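Local coordinates for protein nitrite oxidoreductase subunit A (Kuenenia stuttgartiensis, PDB 7B04) that binds a molybdenum atom, an iron/sulfur cluster and two MD1 ligands as a NarG-like member of the molybdopterin oxidoreductase family, at residues Q572-S577 with G776-K781; Y566-F571 with A1077-K1082; P596-K601 with I770-D775; W584-V589 with L603-R608; H416-K421 with S818-T823. All coordinates share one frame; numbering follows the deposited sequence.

Overall arrangement
Four of the five contacts begin in the stretch of chain that follows strand 558-561. Its segments 566-571, 572-577, 584-589 and 596-601 come in order; 584-589 pairs locally with 603-608, while the others reach out to 1077-1082, 776-781 and 770-775. Interaction 1 touches both interaction 2 and interaction 3, its centre about 10 Å from that of the former and about 11 Å from that of the latter. Interactions 3 and 4 also touch, through Arg772 and Leu773 of helix 767-774. Interaction 5 joins 416-421 to 818-823, about 27 Å from interaction 3 between centres, and meets interaction 2 at Met1081. Mostly sequence-distant loops, and the end of helix 767-774, are thus tied together, and interactions 1, 2 and 5 also border subunit B.

Interaction 1. Residues Q572-S577 with G776-K781; sequences QASKWS and GSTTMK
Thr778 inserts among Gln572, Ser574, Trp576 and Ser577, joining two irregular loops of the molybdopterin oxidoreductase fold. Its own loop makes a type I beta turn, in which Ser777 O accepts from both Met780 N and Lys781 N. CB of Thr778 lies 3.8 Å from CZ2 of Trp576, whose side chain crosses it at about a right angle; Thr778 O sits at the edge of that indole, near its plane. Beyond CB the branches part. With chi1 at 68°, OG1 is turned to run alongside Gln572 and meets its CB and CG. The methyl CG2 comes 3.4 Å from Ser574 OG and also approaches Gln572 O and Ser577. The backbone helps: Thr778 N donates to Gln572 O at 2.9 Å, in the carbonyl plane on a lone pair. Trp576 carries the contact to the subunit boundary, its NE1 hydrogen-bonded to the hydroxyl of Tyr407 of subunit B. Lys781 NZ is modelled as a donor to Ser577 O, but so close that the detail of this bond is doubtful. The same Ser577 O receives a nearly straight CA-H...O contact from Gly776 CA, at 3.2 Å with 173° at the hydrogen.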
# COMPACT_ATOMS: atom_id res chain seq x y z
N GLN B 572 -6.05 15.77 -26.54
CA GLN B 572 -5.04 16.50 -27.30
C GLN B 572 -5.69 17.30 -28.42
O GLN B 572 -6.47 16.75 -29.21
CB GLN B 572 -4.02 15.51 -27.87
CG GLN B 572 -2.84 16.13 -28.60
CD GLN B 572 -1.96 16.97 -27.69
OE1 GLN B 572 -1.80 18.17 -27.91
NE2 GLN B 572 -1.40 16.35 -26.67
N ALA B 573 -5.38 18.59 -28.47
CA ALA B 573 -5.95 19.48 -29.47
C ALA B 573 -5.10 19.51 -30.74
O ALA B 573 -3.87 19.45 -30.68
CB ALA B 573 -6.07 20.90 -28.91
N SER B 574 -5.78 19.59 -31.88
CA SER B 574 -5.11 19.70 -33.18
C SER B 574 -6.13 20.25 -34.18
O SER B 574 -7.30 20.44 -33.86
CB SER B 574 -4.52 18.36 -33.63
OG SER B 574 -5.53 17.42 -33.95
N LYS B 575 -5.66 20.50 -35.40
CA LYS B 575 -6.53 21.05 -36.44
C LYS B 575 -7.61 20.05 -36.85
O LYS B 575 -8.80 20.39 -36.88
CB LYS B 575 -5.70 21.48 -37.64
CG LYS B 575 -4.47 22.30 -37.28
N TRP B 576 -7.22 18.82 -37.17
CA TRP B 576 -8.21 17.83 -37.58
C TRP B 576 -9.09 17.42 -36.41
O TRP B 576 -10.24 17.02 -36.61
CB TRP B 576 -7.53 16.60 -38.19
CG TRP B 576 -6.80 15.75 -37.20
CD1 TRP B 576 -5.48 15.83 -36.86
CD2 TRP B 576 -7.35 14.67 -36.43
NE1 TRP B 576 -5.18 14.87 -35.92
CE2 TRP B 576 -6.31 14.15 -35.64
CE3 TRP B 576 -8.62 14.09 -36.34
CZ2 TRP B 576 -6.50 13.08 -34.76
CZ3 TRP B 576 -8.81 13.04 -35.46
CH2 TRP B 576 -7.75 12.54 -34.69
N SER B 577 -8.58 17.53 -35.18
CA SER B 577 -9.30 17.06 -34.00
C SER B 577 -10.21 18.14 -33.43
O SER B 577 -11.43 17.97 -33.39
CB SER B 577 -8.30 16.58 -32.94
OG SER B 577 -7.64 17.69 -32.34
N GLY B 776 -13.14 16.14 -30.49
CA GLY B 776 -12.17 17.20 -30.35
C GLY B 776 -10.83 16.79 -29.78
O GLY B 776 -9.98 17.67 -29.58
N SER B 777 -10.59 15.50 -29.55
CA SER B 777 -9.32 15.03 -29.02
C SER B 777 -8.71 14.03 -29.99
O SER B 777 -9.41 13.17 -30.54
CB SER B 777 -9.51 14.37 -27.65
OG SER B 777 -10.06 15.29 -26.71
N THR B 778 -7.40 14.15 -30.20
CA THR B 778 -6.72 13.25 -31.14
C THR B 778 -6.88 11.80 -30.73
O THR B 778 -6.96 10.91 -31.59
CB THR B 778 -5.23 13.60 -31.23
OG1 THR B 778 -4.58 13.28 -30.00
CG2 THR B 778 -5.04 15.07 -31.55
N THR B 779 -6.93 11.54 -29.43
CA THR B 779 -7.01 10.18 -28.92
C THR B 779 -8.44 9.69 -28.73
O THR B 779 -8.64 8.50 -28.48
CB THR B 779 -6.27 10.08 -27.58
OG1 THR B 779 -6.92 10.91 -26.62
CG2 THR B 779 -4.83 10.54 -27.74
N MET B 780 -9.44 10.57 -28.84
CA MET B 780 -10.79 10.17 -28.47
C MET B 780 -11.90 10.65 -29.40
O MET B 780 -13.06 10.29 -29.15
CB MET B 780 -11.10 10.65 -27.04
CG MET B 780 -10.52 9.76 -25.95
SD MET B 780 -10.52 10.53 -24.33
CE MET B 780 -9.00 11.46 -24.37
N LYS B 781 -11.61 11.42 -30.44
CA LYS B 781 -12.67 11.75 -31.39
C LYS B 781 -13.13 10.48 -32.09
O LYS B 781 -12.32 9.69 -32.58
CB LYS B 781 -12.22 12.79 -32.42
CG LYS B 781 -13.37 13.22 -33.33
CD LYS B 781 -12.95 14.13 -34.46
CE LYS B 781 -13.66 15.47 -34.40
NZ LYS B 781 -13.22 16.26 -33.24

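Interaction 2. Residues Y566-F571 with A1077-K1082; sequences YKAGNF and AKIGMK
Gly569 and Ile1079 bring their CA atoms within 4.4 Å of each other, yet the two segments share no direct hydrogen bond. Lacking a side chain, Gly569 can lay its CA 3.4 Å from Lys1078 O in a bent CA-H...O contact. Beside it, CD1 of Ile1079 reaches over the backbone of the 3-10 segment 568-570. That methyl meets Ala568 O at 3.4 Å and Gly569 N at 3.7 Å, with Ala568 CB at 4.0 Å. The branch is carried there by CG1, which points away from the carbonyl carbon (chi1 -60°), whereas CG2 turns toward Phe571 O. Ala568 O is also at the edge of the Phe571 ring, in its plane. Backbone bonds from Ala573 to Ile1079 and Met1081 hold the segments nearby. Inverse gamma turns centred on Lys567 and Met1081 bend the two segments, and Ala1077 N closes the 1077-1082 loop onto Lys1082 O at 3.0 Å. The result is a 3-10 turn packed against the connection between strands 1075-1076 and 1083-1084, a loop-to-loop junction within the molybdopterin oxidoreductase fold.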
# COMPACT_ATOMS: atom_id res chain seq x y z
N TYR B 566 -0.99 12.75 -14.73
CA TYR B 566 -0.90 14.15 -15.14
C TYR B 566 -1.46 14.42 -16.52
O TYR B 566 -1.72 15.59 -16.84
CB TYR B 566 0.57 14.57 -15.17
CG TYR B 566 1.31 13.86 -16.29
CD1 TYR B 566 1.78 12.57 -16.12
CD2 TYR B 566 1.49 14.47 -17.53
CE1 TYR B 566 2.43 11.90 -17.14
CE2 TYR B 566 2.13 13.81 -18.56
CZ TYR B 566 2.60 12.53 -18.35
OH TYR B 566 3.24 11.87 -19.38
N LYS B 567 -1.65 13.40 -17.35
CA LYS B 567 -1.76 13.60 -18.79
C LYS B 567 -3.15 14.12 -19.15
O LYS B 567 -4.00 13.43 -19.71
CB LYS B 567 -1.42 12.31 -19.54
CG LYS B 567 -1.23 12.52 -21.04
CD LYS B 567 -0.73 11.27 -21.74
CE LYS B 567 0.75 11.35 -22.06
NZ LYS B 567 1.60 11.07 -20.87
N ALA B 568 -3.37 15.39 -18.81
CA ALA B 568 -4.53 16.09 -19.34
C ALA B 568 -4.39 16.35 -20.83
O ALA B 568 -5.38 16.72 -21.47
CB ALA B 568 -4.74 17.41 -18.59
N GLY B 569 -3.20 16.16 -21.38
CA GLY B 569 -2.96 16.23 -22.81
C GLY B 569 -3.46 15.04 -23.59
O GLY B 569 -3.27 14.99 -24.80
N ASN B 570 -4.08 14.07 -22.91
CA ASN B 570 -4.76 13.00 -23.63
C ASN B 570 -5.92 13.55 -24.45
O ASN B 570 -6.22 13.03 -25.53
CB ASN B 570 -5.26 11.93 -22.65
CG ASN B 570 -4.17 10.95 -22.28
OD1 ASN B 570 -3.43 10.47 -23.13
ND2 ASN B 570 -4.08 10.63 -20.99
N PHE B 571 -6.58 14.60 -23.95
CA PHE B 571 -7.56 15.34 -24.73
C PHE B 571 -6.79 16.33 -25.60
O PHE B 571 -6.86 17.55 -25.44
CB PHE B 571 -8.58 16.01 -23.82
CG PHE B 571 -9.32 15.06 -22.92
CD1 PHE B 571 -10.48 14.44 -23.34
CD2 PHE B 571 -8.84 14.78 -21.65
CE1 PHE B 571 -11.16 13.56 -22.52
CE2 PHE B 571 -9.52 13.91 -20.82
CZ PHE B 571 -10.68 13.29 -21.25
N ALA B 1077 3.46 22.80 -26.13
CA ALA B 1077 2.33 22.94 -25.22
C ALA B 1077 1.72 21.58 -24.93
O ALA B 1077 1.62 20.72 -25.82
CB ALA B 1077 1.28 23.88 -25.82
N LYS B 1078 1.30 21.37 -23.68
CA LYS B 1078 0.86 20.05 -23.25
C LYS B 1078 -0.47 19.64 -23.87
O LYS B 1078 -0.70 18.45 -24.09
CB LYS B 1078 0.81 19.97 -21.72
CG LYS B 1078 -0.25 20.82 -21.05
CD LYS B 1078 -0.18 20.64 -19.53
CE LYS B 1078 -1.32 21.34 -18.82
NZ LYS B 1078 -1.21 22.82 -18.88
N ILE B 1079 -1.36 20.59 -24.16
CA ILE B 1079 -2.73 20.26 -24.51
C ILE B 1079 -2.93 20.28 -26.03
O ILE B 1079 -3.77 19.54 -26.56
CB ILE B 1079 -3.72 21.23 -23.83
CG1 ILE B 1079 -3.58 21.14 -22.31
CG2 ILE B 1079 -5.15 20.93 -24.23
CD1 ILE B 1079 -3.96 19.79 -21.74
N GLY B 1080 -2.16 21.09 -26.73
CA GLY B 1080 -2.32 21.26 -28.16
C GLY B 1080 -1.06 20.90 -28.93
O GLY B 1080 0.06 21.01 -28.42
N MET B 1081 -1.25 20.44 -30.17
CA MET B 1081 -0.13 20.19 -31.06
C MET B 1081 0.44 21.52 -31.54
O MET B 1081 0.30 21.89 -32.71
CB MET B 1081 -0.55 19.33 -32.26
CG MET B 1081 -0.86 17.88 -31.91
SD MET B 1081 0.58 16.99 -31.28
CE MET B 1081 1.58 16.85 -32.75
N LYS B 1082 1.07 22.25 -30.62
CA LYS B 1082 1.58 23.58 -30.89
C LYS B 1082 2.79 23.82 -30.00
O LYS B 1082 3.09 23.04 -29.09
CB LYS B 1082 0.51 24.65 -30.64
CG LYS B 1082 0.02 24.70 -29.21
CD LYS B 1082 -1.12 25.68 -29.03
CE LYS B 1082 -1.61 25.69 -27.59
NZ LYS B 1082 -2.75 26.62 -27.40

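Interaction 3. Residues P596-K601 with I770-D775; sequences PYASAK and INRLLD
Asp775 and Arg772, one turn apart on helix 767-774 and its end, reach for the 596-601 loop in different ways. Asp775 presents its carboxylate to the loop backbone: with CG anti to N (chi1 -164°), OD2 swings over to Ala600 and accepts its N-H at 3.2 Å. The bond is fairly straight, 159° at the hydrogen, and uses the anti lone pair, the one facing away from OD1. A second, weak bond comes to OD2 from Ser599 OG at 3.3 Å, although the CB of that serine points away from the helix. OD2 thus meets two successive residues, Ala600 firmly and Ser599 weakly.

Arg772 is stretched out from CG to NE and passes the methyl of Ala598, which lies obliquely to the guanidinium, with Ala598 CB 3.8 Å from NH2 and 3.9 Å from NE. Its charged end is anchored beyond this pair: NH2 donates to the backbone oxygens of Asp595 and Asn593, in the loop just before, while NH1 keeps a long, weak ion pair with Glu587. The CB of Ala600 points at the helix end, 3.4 Å from Arg772 O and close to Asp775 O.

The loop thus lies against the last turn of helix 767-774. Phe760 of helix 759-762 touches both Pro596 and Arg772, and Asn771 links helix 767-774 to the start of helix 785-788 by hydrogen bonds to Cys785 N and Glu786.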
# COMPACT_ATOMS: atom_id res chain seq x y z
N PRO B 596 -27.14 21.12 -26.97
CA PRO B 596 -26.66 19.81 -26.51
C PRO B 596 -25.93 19.02 -27.57
O PRO B 596 -25.02 18.24 -27.25
CB PRO B 596 -27.95 19.09 -26.07
CG PRO B 596 -28.93 20.20 -25.83
CD PRO B 596 -28.60 21.26 -26.83
N TYR B 597 -26.29 19.21 -28.84
CA TYR B 597 -25.77 18.44 -29.97
C TYR B 597 -24.63 19.15 -30.68
O TYR B 597 -24.48 19.08 -31.90
CB TYR B 597 -26.93 18.13 -30.91
CG TYR B 597 -28.13 17.72 -30.09
CD1 TYR B 597 -28.01 16.71 -29.14
CD2 TYR B 597 -29.35 18.37 -30.21
CE1 TYR B 597 -29.07 16.34 -28.36
CE2 TYR B 597 -30.43 17.99 -29.42
CZ TYR B 597 -30.28 16.97 -28.50
OH TYR B 597 -31.33 16.58 -27.71
N ALA B 598 -23.81 19.84 -29.89
CA ALA B 598 -22.74 20.70 -30.39
C ALA B 598 -21.47 19.90 -30.65
O ALA B 598 -20.93 19.27 -29.74
CB ALA B 598 -22.47 21.80 -29.38
N SER B 599 -21.00 19.92 -31.89
CA SER B 599 -19.66 19.40 -32.18
C SER B 599 -18.62 20.24 -31.44
O SER B 599 -18.80 21.44 -31.23
CB SER B 599 -19.38 19.42 -33.68
OG SER B 599 -18.05 19.00 -33.95
N ALA B 600 -17.54 19.58 -31.02
CA ALA B 600 -16.50 20.28 -30.26
C ALA B 600 -15.85 21.40 -31.05
O ALA B 600 -15.24 22.30 -30.45
CB ALA B 600 -15.43 19.29 -29.80
N LYS B 601 -15.97 21.39 -32.38
CA LYS B 601 -15.44 22.48 -33.19
C LYS B 601 -16.40 23.65 -33.28
O LYS B 601 -16.00 24.73 -33.74
CB LYS B 601 -15.11 21.97 -34.60
CG LYS B 601 -13.91 21.04 -34.64
CD LYS B 601 -13.59 20.61 -36.06
CE LYS B 601 -12.39 19.68 -36.10
NZ LYS B 601 -12.06 19.25 -37.49
N ILE B 770 -18.73 15.67 -21.64
CA ILE B 770 -17.83 14.54 -21.90
C ILE B 770 -17.72 14.28 -23.39
O ILE B 770 -16.63 14.03 -23.92
CB ILE B 770 -18.31 13.29 -21.14
CG1 ILE B 770 -18.30 13.55 -19.63
CG2 ILE B 770 -17.44 12.09 -21.47
CD1 ILE B 770 -18.99 12.47 -18.82
N ASN B 771 -18.85 14.34 -24.11
CA ASN B 771 -18.82 14.16 -25.56
C ASN B 771 -18.04 15.28 -26.22
O ASN B 771 -17.31 15.05 -27.20
CB ASN B 771 -20.24 14.09 -26.11
CG ASN B 771 -20.96 12.82 -25.72
OD1 ASN B 771 -20.38 11.73 -25.72
ND2 ASN B 771 -22.24 12.94 -25.39
N ARG B 772 -18.16 16.50 -25.71
CA ARG B 772 -17.38 17.62 -26.22
C ARG B 772 -15.90 17.46 -25.94
O ARG B 772 -15.08 18.15 -26.57
CB ARG B 772 -17.88 18.94 -25.63
CG ARG B 772 -19.26 19.36 -26.09
CD ARG B 772 -19.65 20.68 -25.45
NE ARG B 772 -21.00 21.09 -25.80
CZ ARG B 772 -21.60 22.18 -25.32
NH1 ARG B 772 -20.99 22.92 -24.40
NH2 ARG B 772 -22.83 22.49 -25.70
N LEU B 773 -15.53 16.60 -24.99
CA LEU B 773 -14.13 16.28 -24.74
C LEU B 773 -13.66 15.10 -25.57
O LEU B 773 -12.54 15.11 -26.10
CB LEU B 773 -13.91 16.00 -23.26
CG LEU B 773 -13.95 17.25 -22.37
CD1 LEU B 773 -13.94 16.86 -20.91
CD2 LEU B 773 -12.78 18.16 -22.71
N LEU B 774 -14.49 14.06 -25.70
CA LEU B 774 -14.17 12.94 -26.58
C LEU B 774 -14.03 13.44 -28.01
O LEU B 774 -12.96 13.33 -28.62
CB LEU B 774 -15.25 11.87 -26.48
CG LEU B 774 -15.35 11.13 -25.15
CD1 LEU B 774 -16.63 10.33 -25.09
CD2 LEU B 774 -14.15 10.22 -24.96
N ASP B 775 -15.10 14.01 -28.55
CA ASP B 775 -14.99 14.73 -29.81
C ASP B 775 -14.09 15.94 -29.59
O ASP B 775 -14.24 16.66 -28.60
CB ASP B 775 -16.37 15.15 -30.30
CG ASP B 775 -16.39 15.56 -31.76
OD1 ASP B 775 -16.27 14.67 -32.63
OD2 ASP B 775 -16.53 16.76 -32.03

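Interaction 4. Residues W584-V589 with L603-R608; sequences WVAEDV and LNIKGR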
# COMPACT_ATOMS: atom_id res chain seq x y z
N TRP B 584 -13.46 22.15 -22.54
CA TRP B 584 -14.07 22.12 -21.21
C TRP B 584 -13.61 23.28 -20.33
O TRP B 584 -14.42 23.90 -19.64
CB TRP B 584 -13.77 20.78 -20.54
CG TRP B 584 -14.13 20.70 -19.09
CD1 TRP B 584 -13.28 20.49 -18.05
CD2 TRP B 584 -15.44 20.83 -18.53
NE1 TRP B 584 -13.98 20.47 -16.87
CE2 TRP B 584 -15.31 20.68 -17.13
CE3 TRP B 584 -16.71 21.06 -19.06
CZ2 TRP B 584 -16.40 20.75 -16.27
CZ3 TRP B 584 -17.79 21.13 -18.20
CH2 TRP B 584 -17.63 20.98 -16.82
N VAL B 585 -12.31 23.58 -20.34
CA VAL B 585 -11.75 24.56 -19.40
C VAL B 585 -11.57 25.95 -20.00
O VAL B 585 -11.50 26.93 -19.24
CB VAL B 585 -10.41 24.06 -18.83
CG1 VAL B 585 -10.61 22.75 -18.08
CG2 VAL B 585 -9.38 23.92 -19.93
N ALA B 586 -11.48 26.08 -21.32
CA ALA B 586 -11.21 27.36 -21.96
C ALA B 586 -12.32 27.75 -22.93
O ALA B 586 -12.09 28.46 -23.91
CB ALA B 586 -9.86 27.33 -22.69
N GLU B 587 -13.55 27.31 -22.65
CA GLU B 587 -14.69 27.77 -23.42
C GLU B 587 -14.97 29.23 -23.10
O GLU B 587 -14.78 29.67 -21.96
CB GLU B 587 -15.92 26.91 -23.11
CG GLU B 587 -16.90 26.76 -24.26
CD GLU B 587 -18.31 26.48 -23.79
OE1 GLU B 587 -18.80 27.21 -22.91
OE2 GLU B 587 -18.93 25.51 -24.29
N ASP B 588 -15.40 29.99 -24.10
CA ASP B 588 -15.68 31.40 -23.89
C ASP B 588 -16.81 31.57 -22.89
O ASP B 588 -17.94 31.15 -23.14
CB ASP B 588 -16.01 32.09 -25.22
CG ASP B 588 -15.95 33.60 -25.12
OD1 ASP B 588 -15.86 34.13 -24.00
OD2 ASP B 588 -15.99 34.27 -26.17
N VAL B 589 -16.49 32.17 -21.74
CA VAL B 589 -17.48 32.34 -20.68
C VAL B 589 -18.63 33.21 -21.15
O VAL B 589 -19.80 32.93 -20.86
CB VAL B 589 -16.81 32.92 -19.43
CG1 VAL B 589 -17.84 33.27 -18.39
CG2 VAL B 589 -15.82 31.93 -18.87
N LEU B 603 -17.50 25.04 -30.65
CA LEU B 603 -17.32 25.72 -29.37
C LEU B 603 -16.41 26.92 -29.53
O LEU B 603 -15.43 26.88 -30.28
CB LEU B 603 -16.73 24.76 -28.34
CG LEU B 603 -17.55 23.53 -27.94
CD1 LEU B 603 -16.74 22.61 -27.04
CD2 LEU B 603 -18.84 23.96 -27.26
N ASN B 604 -16.74 28.00 -28.82
CA ASN B 604 -15.93 29.21 -28.83
C ASN B 604 -14.86 29.06 -27.75
O ASN B 604 -15.18 29.05 -26.55
CB ASN B 604 -16.80 30.44 -28.59
CG ASN B 604 -17.75 30.72 -29.75
OD1 ASN B 604 -17.35 30.64 -30.91
ND2 ASN B 604 -19.00 31.04 -29.43
N ILE B 605 -13.61 28.95 -28.17
CA ILE B 605 -12.50 28.68 -27.27
C ILE B 605 -11.81 29.99 -26.93
O ILE B 605 -11.13 30.58 -27.77
CB ILE B 605 -11.52 27.67 -27.88
CG1 ILE B 605 -12.25 26.37 -28.21
CG2 ILE B 605 -10.35 27.42 -26.93
CD1 ILE B 605 -12.94 25.76 -27.01
N LYS B 606 -11.97 30.44 -25.68
CA LYS B 606 -11.19 31.55 -25.17
C LYS B 606 -11.16 31.45 -23.65
O LYS B 606 -12.18 31.69 -23.00
CB LYS B 606 -11.76 32.89 -25.62
CG LYS B 606 -11.09 34.09 -24.96
CD LYS B 606 -11.64 35.39 -25.50
CE LYS B 606 -11.11 36.58 -24.70
NZ LYS B 606 -11.55 37.87 -25.28
N GLY B 607 -10.01 31.09 -23.10
CA GLY B 607 -9.85 31.01 -21.66
C GLY B 607 -9.32 32.32 -21.12
O GLY B 607 -8.45 32.95 -21.71
N ARG B 608 -9.86 32.73 -19.97
CA ARG B 608 -9.47 33.97 -19.31
C ARG B 608 -8.98 33.72 -17.90
O ARG B 608 -8.99 34.62 -17.06
CB ARG B 608 -10.63 34.97 -19.34
CG ARG B 608 -11.41 34.82 -20.62
CD ARG B 608 -12.45 35.87 -20.86
NE ARG B 608 -13.00 35.68 -22.20
CZ ARG B 608 -14.04 36.34 -22.68
NH1 ARG B 608 -14.66 37.23 -21.94
NH2 ARG B 608 -14.47 36.09 -23.92
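Asp588 and Arg608 form the salt bridge of this contact, OD1 to NH2, though the modelled separation is too short for its length to be trusted. OD1 lies over one face of the guanidinium, and the carboxylate plane is turned 53° from the guanidinium plane, so the groups do not meet in the flat two-pronged manner. The chi1 of Asp588, -165°, sends the carboxylate away from its own N-H and toward Arg608; OD1 also accepts from Phe590 N. Lys606 NZ stands 3.5 Å above the guanidinium plane, toward its rim, and is itself paired with Asp259.

The backbones bridge at Glu587 and Ile605, whose CA atoms are 4.5 Å apart. On one side of that pair Asp588 N donates to Asn604 O at 2.6 Å, fairly straight but tilted 22° from the carbonyl plane. On the other, Lys606 N makes a weak, bent bond to Ala586 O. Around this lies the packing: Ala586 CB rests 3.8 Å from Gly607 CA and 4.3 Å from Ile605 CG2, and Asp588 CB meets Asn604 CB at 3.8 Å. Glu587 crosses Leu603 at about a right angle, bringing OE2 to 3.4 Å from CD2, while its OE1 takes part in a weak, long ion pair with Arg241.

An isolated beta bridge thus closes the 590-602 loop at its base. Two carboxylates, Asp588 and Asp259, pair with Arg608 and Lys606, so the charges at this edge are probably largely balanced.

Interaction 5. Residues H416-K421 with S818-T823; sequences HIQGLK and SLPFYT
Gln418 carries the contact by laying its amide between Pro820 and Tyr822. NE2 donates to Pro820 O at 2.6 Å; the bond is bent, 138° at the hydrogen, and the donor approaches 41° out of the carbonyl plane, although the oxygen itself lies in the amide plane of the glutamine. The chain of Gln418 is straight beyond CG, and this extension spans the gap to a backbone whose nearest CA, that of Tyr822, is 8.2 Å from Gln418 CA. Along the way CG and CD pass CE1 of Tyr822, each at 3.6 Å, with the amide tilted 34° from the ring. On the proline side, Pro820 CG is 3.7 Å from NE2. Next to this polar core, Ile417 and Leu819 cross at about a right angle and touch through CD1 and CD2, 4.0 Å apart.

Farther out, Gln814 of helix 812-816 packs on Gln418, Leu819 and Tyr822 and adds a weak bond to Pro820 O. Phe1083 covers another part of Gln418. Subunit B borders the contact, its Tyr407 packing on Ile417 and its Ser409 on Tyr822. Each segment turns out of a short helix through a residue of positive phi: Gly419 after helix 413-416 and Ser818 after helix 812-816. The contact is thus a junction of two loops that each leave a short helix, docked side chain to backbone at the border with subunit B.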
# COMPACT_ATOMS: atom_id res chain seq x y z
N HIS B 416 2.54 21.51 -40.31
CA HIS B 416 1.34 20.73 -40.59
C HIS B 416 1.03 19.71 -39.51
O HIS B 416 -0.14 19.35 -39.31
CB HIS B 416 1.47 20.03 -41.94
CG HIS B 416 1.49 20.96 -43.11
ND1 HIS B 416 0.37 21.59 -43.59
CD2 HIS B 416 2.51 21.36 -43.91
CE1 HIS B 416 0.69 22.34 -44.62
NE2 HIS B 416 1.99 22.22 -44.84
N ILE B 417 2.04 19.23 -38.79
CA ILE B 417 1.87 18.23 -37.74
C ILE B 417 2.07 18.83 -36.36
O ILE B 417 1.27 18.62 -35.45
CB ILE B 417 2.80 17.02 -37.96
CG1 ILE B 417 2.33 16.19 -39.15
CG2 ILE B 417 2.88 16.16 -36.71
CD1 ILE B 417 3.28 15.08 -39.55
N GLN B 418 3.14 19.61 -36.18
CA GLN B 418 3.50 20.14 -34.87
C GLN B 418 2.96 21.54 -34.62
O GLN B 418 3.02 22.01 -33.48
CB GLN B 418 5.02 20.10 -34.70
CG GLN B 418 5.56 18.67 -34.61
CD GLN B 418 7.06 18.60 -34.40
OE1 GLN B 418 7.75 19.62 -34.42
NE2 GLN B 418 7.57 17.39 -34.20
N GLY B 419 2.45 22.22 -35.64
CA GLY B 419 1.79 23.50 -35.46
C GLY B 419 2.69 24.68 -35.15
O GLY B 419 2.37 25.48 -34.26
N LEU B 420 3.79 24.81 -35.87
CA LEU B 420 4.70 25.94 -35.71
C LEU B 420 4.17 27.19 -36.41
O LEU B 420 3.42 27.11 -37.38
CB LEU B 420 6.09 25.59 -36.24
CG LEU B 420 7.26 26.53 -35.95
CD1 LEU B 420 7.43 26.73 -34.46
CD2 LEU B 420 8.54 25.98 -36.57
N LYS B 421 4.52 28.35 -35.86
CA LYS B 421 4.10 29.64 -36.39
C LYS B 421 5.30 30.41 -36.94
O LYS B 421 6.44 30.18 -36.52
CB LYS B 421 3.42 30.47 -35.31
CG LYS B 421 1.91 30.29 -35.22
N SER B 818 11.13 9.60 -39.28
CA SER B 818 12.05 10.72 -39.43
C SER B 818 11.33 12.06 -39.27
O SER B 818 11.36 12.93 -40.15
CB SER B 818 12.80 10.64 -40.77
OG SER B 818 13.62 9.49 -40.82
N LEU B 819 10.68 12.22 -38.12
CA LEU B 819 9.99 13.43 -37.71
C LEU B 819 10.78 14.15 -36.61
O LEU B 819 11.47 13.51 -35.81
CB LEU B 819 8.58 13.12 -37.21
CG LEU B 819 7.46 13.13 -38.26
CD1 LEU B 819 7.71 12.10 -39.35
CD2 LEU B 819 6.10 12.91 -37.62
N PRO B 820 10.72 15.48 -36.56
CA PRO B 820 11.51 16.22 -35.57
C PRO B 820 10.92 16.16 -34.17
O PRO B 820 9.71 15.99 -33.98
CB PRO B 820 11.49 17.65 -36.11
CG PRO B 820 10.19 17.74 -36.83
CD PRO B 820 9.97 16.38 -37.45
N PHE B 821 11.80 16.29 -33.18
CA PHE B 821 11.40 16.40 -31.79
C PHE B 821 10.89 17.81 -31.51
O PHE B 821 10.82 18.67 -32.40
CB PHE B 821 12.56 16.05 -30.87
CG PHE B 821 13.02 14.62 -30.98
CD1 PHE B 821 12.37 13.61 -30.30
CD2 PHE B 821 14.11 14.29 -31.78
CE1 PHE B 821 12.80 12.29 -30.40
CE2 PHE B 821 14.54 12.98 -31.89
CZ PHE B 821 13.88 11.98 -31.20
N TYR B 822 10.52 18.08 -30.26
CA TYR B 822 9.93 19.36 -29.87
C TYR B 822 10.94 20.27 -29.19
O TYR B 822 10.61 20.98 -28.23
CB TYR B 822 8.71 19.13 -28.98
CG TYR B 822 7.67 18.22 -29.59
CD1 TYR B 822 6.77 18.70 -30.54
CD2 TYR B 822 7.59 16.88 -29.24
CE1 TYR B 822 5.82 17.87 -31.10
CE2 TYR B 822 6.64 16.04 -29.80
CZ TYR B 822 5.76 16.55 -30.73
OH TYR B 822 4.81 15.72 -31.29
N THR B 823 12.18 20.25 -29.66
CA THR B 823 13.26 21.11 -29.21
C THR B 823 13.47 22.26 -30.18
O THR B 823 12.88 22.30 -31.26
CB THR B 823 14.55 20.29 -29.07
OG1 THR B 823 14.81 19.60 -30.30
CG2 THR B 823 14.41 19.29 -27.95